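Local structure of PHOX (Pseudomonas fluorescens, 4A9V) at residues A[483-497]-A[507-519]. The protein is an alkaline phosphatase that hydrolyses phosphate monoesters, catalysing phosphotransfer with an iron-calcium cofactor held in a beta-propeller. Sequence-based numbering, arbitrary orientation. Where two conformers were deposited one is given.
Sequences FDKAGRLWILTDGDS and GNNQMLCADPATG. With CA (calcium ion), chain R; LI (lithium ion), chain G.
L489 and A514, then I491 and L512, exchange paired backbone hydrogen bonds, so strands 489-493 and 510-514 run antiparallel, 157° apart in direction, as the middle strands of a four-stranded propeller blade. T493 N to Q510 O adds a fifth bond.

On one face of the sheet, C513 sits over W490. Its SG lies above the centre of the six-membered ring, 3.7 Å from the centroid, in a sulfur-aromatic contact. C513 CB also meets this face as a CH-pi contact. With chi1 at -166°, C513 SG swings opposite the backbone N, over the ring and against the aliphatic chain of R488. The indole NE1 bonds to D484 OD2 in the ring plane, and R488 NE makes a salt bridge to the same oxygen; R488 NH1 bonds to L10 O. M511 runs alongside L492, its SD 3.8 Å from L492 CD1. On the other face, I491 CD1 packs against A514 CB. Beyond the strand ends, P516 CG meets the edge of the F483 ring.

At the metal end, N509 OD1 takes two bonds, from T493 OG1 and G495 N, both at 2.8 Å, the latter nearly straight (172°). T493 OG1 in turn accepts from Q510 N. N509 ND2 donates to a water that also meets D494 OD1 and G495 O. With an alanine here, T493 OG1 and G495 N would probably both lose their shared acceptor, and the backbone around D494 would be less firmly held.

The CB of D494 points away from 507-519. Its OD2 binds calcium at 2.4 Å, with D479 and E387, and its OD1 binds lithium with E532, a pair also seen to bind calcium in this protein. N509 thus acts as a second-shell residue: its amide ties down both neighbours of a metal ligand, probably helping to position the carboxylate.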
ATOM      1  N   PHE A 483      -1.087  -4.012  12.814  1.00  7.18           N
ATOM      2  CA  PHE A 483      -1.157  -4.533  14.173  1.00  6.94           C
ATOM      3  C   PHE A 483       0.160  -4.283  14.884  1.00  7.47           C
ATOM      4  O   PHE A 483       1.232  -4.391  14.278  1.00  9.45           O
ATOM      5  CB  PHE A 483      -1.446  -6.038  14.172  1.00  7.67           C
ATOM      6  CG  PHE A 483      -2.910  -6.371  14.192  1.00  7.36           C
ATOM      7  CD1 PHE A 483      -3.642  -6.226  15.356  1.00  8.35           C
ATOM      8  CD2 PHE A 483      -3.546  -6.865  13.059  1.00  8.00           C
ATOM      9  CE1 PHE A 483      -4.978  -6.536  15.391  1.00  8.84           C
ATOM     10  CE2 PHE A 483      -4.894  -7.168  13.089  1.00  8.45           C
ATOM     11  CZ  PHE A 483      -5.603  -7.029  14.264  1.00  8.78           C
ATOM     12  N   ASP A 484       0.091  -4.056  16.189  1.00  7.39           N
ATOM     13  CA  ASP A 484       1.260  -4.201  17.031  1.00  8.07           C
ATOM     14  C   ASP A 484       1.210  -5.526  17.779  1.00  8.77           C
ATOM     15  O   ASP A 484       0.254  -6.299  17.661  1.00  9.01           O
ATOM     16  CB  ASP A 484       1.426  -3.002  17.978  1.00  8.44           C
ATOM     17  CG  ASP A 484       0.257  -2.811  18.920  1.00  8.55           C
ATOM     18  OD1 ASP A 484      -0.399  -3.805  19.283  1.00  9.07           O
ATOM     19  OD2 ASP A 484       0.078  -1.657  19.376  1.00  9.65           O
ATOM     20  N   LYS A 485       2.282  -5.835  18.499  1.00  8.74           N
ATOM     21  CA  LYS A 485       2.425  -7.147  19.122  1.00  9.59           C
ATOM     22  C   LYS A 485       1.348  -7.392  20.171  1.00  9.80           C
ATOM     23  O   LYS A 485       0.942  -8.527  20.396  1.00 11.29           O
ATOM     24  CB  LYS A 485       3.812  -7.290  19.754  1.00  9.73           C
ATOM     25  CG  LYS A 485       4.934  -7.415  18.738  1.00 10.44           C
ATOM     26  CD  LYS A 485       6.283  -7.505  19.426  1.00 11.62           C
ATOM     27  CE  LYS A 485       7.418  -7.599  18.422  1.00 12.51           C
ATOM     28  NZ  LYS A 485       8.748  -7.664  19.087  1.00 15.49           N
ATOM     29  N   ALA A 486       0.873  -6.324  20.805  1.00  9.52           N
ATOM     30  CA  ALA A 486      -0.168  -6.438  21.818  1.00  9.76           C
ATOM     31  C   ALA A 486      -1.531  -6.760  21.218  1.00  9.10           C
ATOM     32  O   ALA A 486      -2.434  -7.162  21.943  1.00 10.84           O
ATOM     33  CB  ALA A 486      -0.248  -5.157  22.629  1.00 11.09           C
ATOM     34  N   GLY A 487      -1.701  -6.508  19.924  1.00  8.94           N
ATOM     35  CA  GLY A 487      -2.975  -6.759  19.263  1.00  8.78           C
ATOM     36  C   GLY A 487      -3.861  -5.537  19.087  1.00  8.16           C
ATOM     37  O   GLY A 487      -5.039  -5.675  18.766  1.00  9.25           O
ATOM     38  N   ARG A 488      -3.307  -4.342  19.281  1.00  8.06           N
ATOM     39  CA  ARG A 488      -3.999  -3.134  18.851  1.00  7.59           C
ATOM     40  C   ARG A 488      -4.004  -3.068  17.326  1.00  7.00           C
ATOM     41  O   ARG A 488      -2.986  -3.311  16.692  1.00  7.76           O
ATOM     42  CB  ARG A 488      -3.312  -1.886  19.405  1.00  8.42           C
ATOM     43  CG  ARG A 488      -3.611  -1.586  20.868  1.00  9.95           C
ATOM     44  CD  ARG A 488      -2.742  -0.459  21.419  1.00 10.15           C
ATOM     45  NE  ARG A 488      -1.388  -0.913  21.721  1.00  9.47           N
ATOM     46  CZ  ARG A 488      -1.010  -1.427  22.888  1.00  9.24           C
ATOM     47  NH1 ARG A 488      -1.874  -1.546  23.884  1.00 10.68           N
ATOM     48  NH2 ARG A 488       0.240  -1.842  23.042  1.00 10.17           N
ATOM     49  N   LEU A 489      -5.139  -2.672  16.766  1.00  7.19           N
ATOM     50  CA  LEU A 489      -5.283  -2.425  15.342  1.00  6.93           C
ATOM     51  C   LEU A 489      -5.224  -0.934  15.065  1.00  6.71           C
ATOM     52  O   LEU A 489      -6.111  -0.180  15.467  1.00  8.20           O
ATOM     53  CB  LEU A 489      -6.614  -2.993  14.836  1.00  7.78           C
ATOM     54  CG  LEU A 489      -6.891  -2.757  13.349  1.00  7.36           C
ATOM     55  CD1 LEU A 489      -5.864  -3.453  12.469  1.00  8.98           C
ATOM     56  CD2 LEU A 489      -8.299  -3.229  13.005  1.00 11.80           C
ATOM     57  N   TRP A 490      -4.217  -0.530  14.314  1.00  6.44           N
ATOM     58  CA  TRP A 490      -4.004   0.864  13.952  1.00  6.53           C
ATOM     59  C   TRP A 490      -4.562   1.110  12.573  1.00  6.42           C
ATOM     60  O   TRP A 490      -4.364   0.307  11.660  1.00  7.32           O
ATOM     61  CB  TRP A 490      -2.511   1.176  14.004  1.00  6.77           C
ATOM     62  CG  TRP A 490      -1.921   0.980  15.374  1.00  6.83           C
ATOM     63  CD1 TRP A 490      -1.416  -0.190  15.924  1.00  7.10           C
ATOM     64  CD2 TRP A 490      -1.827   1.978  16.431  1.00  7.61           C
ATOM     65  NE1 TRP A 490      -1.000   0.021  17.209  1.00  7.93           N
ATOM     66  CE2 TRP A 490      -1.213   1.311  17.571  1.00  7.86           C
ATOM     67  CE3 TRP A 490      -2.155   3.319  16.529  1.00  8.43           C
ATOM     68  CZ2 TRP A 490      -0.939   1.979  18.750  1.00  8.69           C
ATOM     69  CZ3 TRP A 490      -1.895   3.978  17.728  1.00  9.56           C
ATOM     70  CH2 TRP A 490      -1.279   3.329  18.802  1.00  9.38           C
ATOM     71  N   ILE A 491      -5.361   2.170  12.449  1.00  6.56           N
ATOM     72  CA  ILE A 491      -6.136   2.485  11.250  1.00  6.82           C
ATOM     73  C   ILE A 491      -5.700   3.857  10.735  1.00  6.52           C
ATOM     74  O   ILE A 491      -5.701   4.829  11.491  1.00  7.44           O
ATOM     75  CB  ILE A 491      -7.645   2.565  11.574  1.00  7.00           C
ATOM     76  CG1 ILE A 491      -8.165   1.237  12.124  1.00  7.88           C
ATOM     77  CG2 ILE A 491      -8.426   2.992  10.344  1.00  7.58           C
ATOM     78  CD1 ILE A 491      -9.514   1.340  12.813  1.00  9.02           C
ATOM     79  N   LEU A 492      -5.266   3.920   9.481  1.00  6.09           N
ATOM     80  CA  LEU A 492      -4.703   5.137   8.906  1.00  6.30           C
ATOM     81  C   LEU A 492      -5.650   5.602   7.804  1.00  7.06           C
ATOM     82  O   LEU A 492      -6.200   4.774   7.085  1.00  9.32           O
ATOM     83  CB  LEU A 492      -3.315   4.836   8.327  1.00  6.21           C
ATOM     84  CG  LEU A 492      -2.200   4.532   9.336  1.00  7.50           C
ATOM     85  CD1 LEU A 492      -2.366   3.220  10.095  1.00  8.04           C
ATOM     86  CD2 LEU A 492      -0.860   4.538   8.631  1.00  8.53           C
ATOM     87  N   THR A 493      -5.842   6.909   7.654  1.00  6.50           N
ATOM     88  CA  THR A 493      -6.827   7.394   6.695  1.00  6.40           C
ATOM     89  C   THR A 493      -6.255   8.163   5.512  1.00  7.05           C
ATOM     90  O   THR A 493      -5.252   8.878   5.614  1.00  7.24           O
ATOM     91  CB  THR A 493      -7.967   8.215   7.343  1.00  7.98           C
ATOM     92  OG1 THR A 493      -7.533   9.543   7.678  1.00  8.29           O
ATOM     93  CG2 THR A 493      -8.492   7.543   8.576  1.00  8.15           C
ATOM     94  N   ASP A 494      -6.944   8.010   4.385  1.00  7.11           N
ATOM     95  CA  ASP A 494      -6.690   8.742   3.153  1.00  7.51           C
ATOM     96  C   ASP A 494      -8.025   9.193   2.570  1.00  8.16           C
ATOM     97  O   ASP A 494      -8.531   8.627   1.600  1.00  8.59           O
ATOM     98  CB  ASP A 494      -5.961   7.855   2.145  1.00  7.87           C
ATOM     99  CG  ASP A 494      -5.897   8.483   0.774  1.00  8.42           C
ATOM    100  OD1 ASP A 494      -5.839   9.729   0.716  1.00  9.97           O
ATOM    101  OD2 ASP A 494      -5.972   7.743  -0.238  1.00 10.17           O
ATOM    102  N   GLY A 495      -8.644  10.142   3.254  1.00  8.13           N
ATOM    103  CA  GLY A 495      -9.985  10.558   2.923  1.00  8.70           C
ATOM    104  C   GLY A 495     -10.084  12.026   2.599  1.00  9.49           C
ATOM    105  O   GLY A 495      -9.084  12.730   2.456  1.00 14.67           O
ATOM    106  N   ASP A 496     -11.322  12.471   2.477  1.00  8.86           N
ATOM    107  CA  ASP A 496     -11.647  13.859   2.226  1.00 10.26           C
ATOM    108  C   ASP A 496     -11.364  14.688   3.481  1.00 11.18           C
ATOM    109  O   ASP A 496     -11.764  14.312   4.580  1.00 15.43           O
ATOM    110  CB  ASP A 496     -13.121  13.953   1.828  1.00 12.63           C
ATOM    111  CG  ASP A 496     -13.522  15.342   1.402  1.00 18.00           C
ATOM    112  OD1 ASP A 496     -13.380  16.263   2.230  1.00 24.34           O
ATOM    113  OD2 ASP A 496     -14.068  15.484   0.287  1.00 23.60           O
ATOM    114  N   SER A 497     -10.499  15.685   3.331  1.00 10.90           N
ATOM    115  CA  SER A 497     -10.046  16.508   4.442  0.50 11.71           C
ATOM    116  C   SER A 497     -10.684  17.894   4.411  1.00 12.60           C
ATOM    117  O   SER A 497     -10.211  18.813   5.071  1.00 14.71           O
ATOM    118  CB  SER A 497      -8.530  16.651   4.379  0.50 12.27           C
ATOM    119  OG  SER A 497      -7.921  15.388   4.548  0.50 14.61           O
ATOM    120  N   GLY A 507     -12.065  16.704  10.048  1.00 10.46           N
ATOM    121  CA  GLY A 507     -10.747  17.327   9.987  1.00 10.83           C
ATOM    122  C   GLY A 507      -9.787  16.676   9.004  1.00  9.71           C
ATOM    123  O   GLY A 507     -10.195  16.054   8.022  1.00  9.73           O
ATOM    124  N   ASN A 508      -8.499  16.803   9.308  1.00  9.55           N
ATOM    125  CA  ASN A 508      -7.422  16.290   8.470  1.00  8.60           C
ATOM    126  C   ASN A 508      -7.352  14.767   8.563  1.00  8.11           C
ATOM    127  O   ASN A 508      -7.911  14.162   9.488  1.00  8.58           O
ATOM    128  CB  ASN A 508      -6.088  16.889   8.926  1.00  8.53           C
ATOM    129  CG  ASN A 508      -5.936  18.360   8.577  1.00 10.63           C
ATOM    130  OD1 ASN A 508      -6.788  18.969   7.930  1.00 12.36           O
ATOM    131  ND2 ASN A 508      -4.823  18.936   9.009  1.00 11.62           N
ATOM    132  N   ASN A 509      -6.557  14.165   7.685  1.00  8.05           N
ATOM    133  CA  ASN A 509      -6.308  12.736   7.779  1.00  7.22           C
ATOM    134  C   ASN A 509      -5.566  12.381   9.057  1.00  8.47           C
ATOM    135  O   ASN A 509      -4.972  13.236   9.722  1.00  9.17           O
ATOM    136  CB  ASN A 509      -5.565  12.247   6.538  1.00  7.73           C
ATOM    137  CG  ASN A 509      -6.502  12.004   5.384  1.00  7.73           C
ATOM    138  OD1 ASN A 509      -7.505  11.307   5.540  1.00  8.49           O
ATOM    139  ND2 ASN A 509      -6.215  12.605   4.234  1.00 10.46           N
ATOM    140  N   GLN A 510      -5.696  11.126   9.454  1.00  8.33           N
ATOM    141  CA  GLN A 510      -5.519  10.770  10.844  1.00  8.93           C
ATOM    142  C   GLN A 510      -5.209   9.297  11.021  1.00  6.95           C
ATOM    143  O   GLN A 510      -5.240   8.510  10.064  1.00  7.46           O
ATOM    144  CB  GLN A 510      -6.772  11.145  11.602  1.00 10.49           C
ATOM    145  CG  GLN A 510      -8.013  10.455  11.093  1.00 10.35           C
ATOM    146  CD  GLN A 510      -9.282  11.076  11.644  1.00 10.50           C
ATOM    147  OE1 GLN A 510      -9.873  10.567  12.607  1.00  9.72           O
ATOM    148  NE2 GLN A 510      -9.724  12.161  11.018  1.00 12.92           N
ATOM    149  N   MET A 511      -4.824   8.953  12.240  1.00  7.07           N
ATOM    150  CA  MET A 511      -4.619   7.575  12.625  1.00  6.35           C
ATOM    151  C   MET A 511      -5.425   7.304  13.878  1.00  7.06           C
ATOM    152  O   MET A 511      -5.441   8.115  14.808  1.00  7.27           O
ATOM    153  CB  MET A 511      -3.128   7.288  12.857  1.00  7.48           C
ATOM    154  CG  MET A 511      -2.825   5.837  13.227  1.00  8.26           C
ATOM    155  SD  MET A 511      -1.094   5.373  13.014  1.00  9.16           S
ATOM    156  CE  MET A 511      -0.323   6.396  14.258  1.00 11.28           C
ATOM    157  N   LEU A 512      -6.082   6.151  13.895  1.00  6.58           N
ATOM    158  CA  LEU A 512      -6.895   5.716  15.014  1.00  6.72           C
ATOM    159  C   LEU A 512      -6.415   4.351  15.493  1.00  6.51           C
ATOM    160  O   LEU A 512      -5.596   3.700  14.843  1.00  7.33           O
ATOM    161  CB  LEU A 512      -8.380   5.648  14.611  1.00  7.38           C
ATOM    162  CG  LEU A 512      -8.926   6.920  13.943  1.00  7.64           C
ATOM    163  CD1 LEU A 512      -8.972   6.795  12.427  1.00  7.41           C
ATOM    164  CD2 LEU A 512     -10.299   7.296  14.494  1.00  8.77           C
ATOM    165  N   CYS A 513      -6.879   3.963  16.669  1.00  7.22           N
ATOM    166  CA  CYS A 513      -6.527   2.686  17.250  1.00  7.38           C
ATOM    167  C   CYS A 513      -7.797   1.986  17.698  1.00  7.65           C
ATOM    168  O   CYS A 513      -8.681   2.607  18.283  1.00  8.79           O
ATOM    169  CB  CYS A 513      -5.596   2.898  18.444  1.00  8.34           C
ATOM    170  SG  CYS A 513      -4.759   1.398  19.007  1.00 10.22           S
ATOM    171  N   ALA A 514      -7.870   0.687  17.436  1.00  7.84           N
ATOM    172  CA  ALA A 514      -9.073  -0.092  17.685  1.00  8.08           C
ATOM    173  C   ALA A 514      -8.767  -1.346  18.494  1.00  7.98           C
ATOM    174  O   ALA A 514      -7.695  -1.955  18.358  1.00  8.16           O
ATOM    175  CB  ALA A 514      -9.739  -0.469  16.373  1.00  9.64           C
ATOM    176  N   ASP A 515      -9.763  -1.764  19.268  1.00  8.23           N
ATOM    177  CA  ASP A 515      -9.759  -3.029  19.995  1.00  8.82           C
ATOM    178  C   ASP A 515     -10.574  -4.052  19.202  1.00  8.85           C
ATOM    179  O   ASP A 515     -11.784  -3.896  19.052  1.00  9.27           O
ATOM    180  CB  ASP A 515     -10.391  -2.799  21.373  1.00 10.35           C
ATOM    181  CG  ASP A 515     -10.340  -4.018  22.260  1.00 11.80           C
ATOM    182  OD1 ASP A 515     -10.527  -5.136  21.751  1.00 13.76           O
ATOM    183  OD2 ASP A 515     -10.131  -3.854  23.479  1.00 14.29           O
ATOM    184  N   PRO A 516      -9.906  -5.062  18.629  1.00  8.61           N
ATOM    185  CA  PRO A 516     -10.620  -6.016  17.786  1.00  9.90           C
ATOM    186  C   PRO A 516     -11.782  -6.725  18.477  1.00  9.32           C
ATOM    187  O   PRO A 516     -12.786  -7.045  17.831  1.00 10.76           O
ATOM    188  CB  PRO A 516      -9.525  -7.012  17.399  1.00 10.63           C
ATOM    189  CG  PRO A 516      -8.285  -6.193  17.389  1.00  9.40           C
ATOM    190  CD  PRO A 516      -8.446  -5.253  18.554  1.00  9.26           C
ATOM    191  N   ALA A 517     -11.648  -6.986  19.771  1.00  9.56           N
ATOM    192  CA  ALA A 517     -12.656  -7.748  20.506  1.00 10.05           C
ATOM    193  C   ALA A 517     -13.895  -6.906  20.794  1.00 10.73           C
ATOM    194  O   ALA A 517     -15.019  -7.414  20.802  1.00 15.34           O
ATOM    195  CB  ALA A 517     -12.073  -8.289  21.803  1.00 12.92           C
ATOM    196  N   THR A 518     -13.696  -5.638  21.118  1.00 10.68           N
ATOM    197  CA  THR A 518     -14.805  -4.833  21.593  1.00 11.01           C
ATOM    198  C   THR A 518     -15.360  -3.932  20.505  1.00 10.25           C
ATOM    199  O   THR A 518     -16.483  -3.450  20.627  1.00 11.54           O
ATOM    200  CB  THR A 518     -14.420  -3.951  22.784  1.00 11.77           C
ATOM    201  OG1 THR A 518     -13.540  -2.923  22.329  1.00 11.30           O
ATOM    202  CG2 THR A 518     -13.753  -4.765  23.888  1.00 13.91           C
ATOM    203  N   GLY A 519     -14.570  -3.679  19.466  1.00  9.77           N
ATOM    204  CA  GLY A 519     -14.955  -2.770  18.408  1.00  8.56           C
ATOM    205  C   GLY A 519     -14.657  -1.309  18.683  1.00  8.37           C
ATOM    206  O   GLY A 519     -14.866  -0.475  17.808  1.00  8.95           O
TER
HETATM  207 CA    CA R1592      -6.365   5.368  -0.479  0.93  7.82          CA
HETATM  208 LI    LI G 616      -4.867   9.951  -1.497  1.00 10.75          LI
HETATM  209  O   HOH W   1      -6.640  12.125   1.447  1.00 20.31           O
HETATM  210  O   HOH W   2      -4.631   8.374  -2.517  1.00 16.97           O
HETATM  211  O   HOH W   3     -12.642  16.176   6.565  1.00 10.90           O
HETATM  212  O   HOH W   4     -10.629  13.265   7.434  1.00 16.09           O
HETATM  213  O   HOH W   5      -9.519  19.512   7.609  1.00 14.03           O
HETATM  214  O   HOH W   6      -6.609  10.942  -1.547  1.00 43.27           O
HETATM  215  O   HOH W   7      -4.999  12.241  -0.320  1.00 38.22           O
HETATM  216  O   HOH W   8      -3.883   5.956  -0.879  1.00 10.54           O
HETATM  217  O   HOH W   9      -5.780   5.927  -2.732  0.50 47.64           O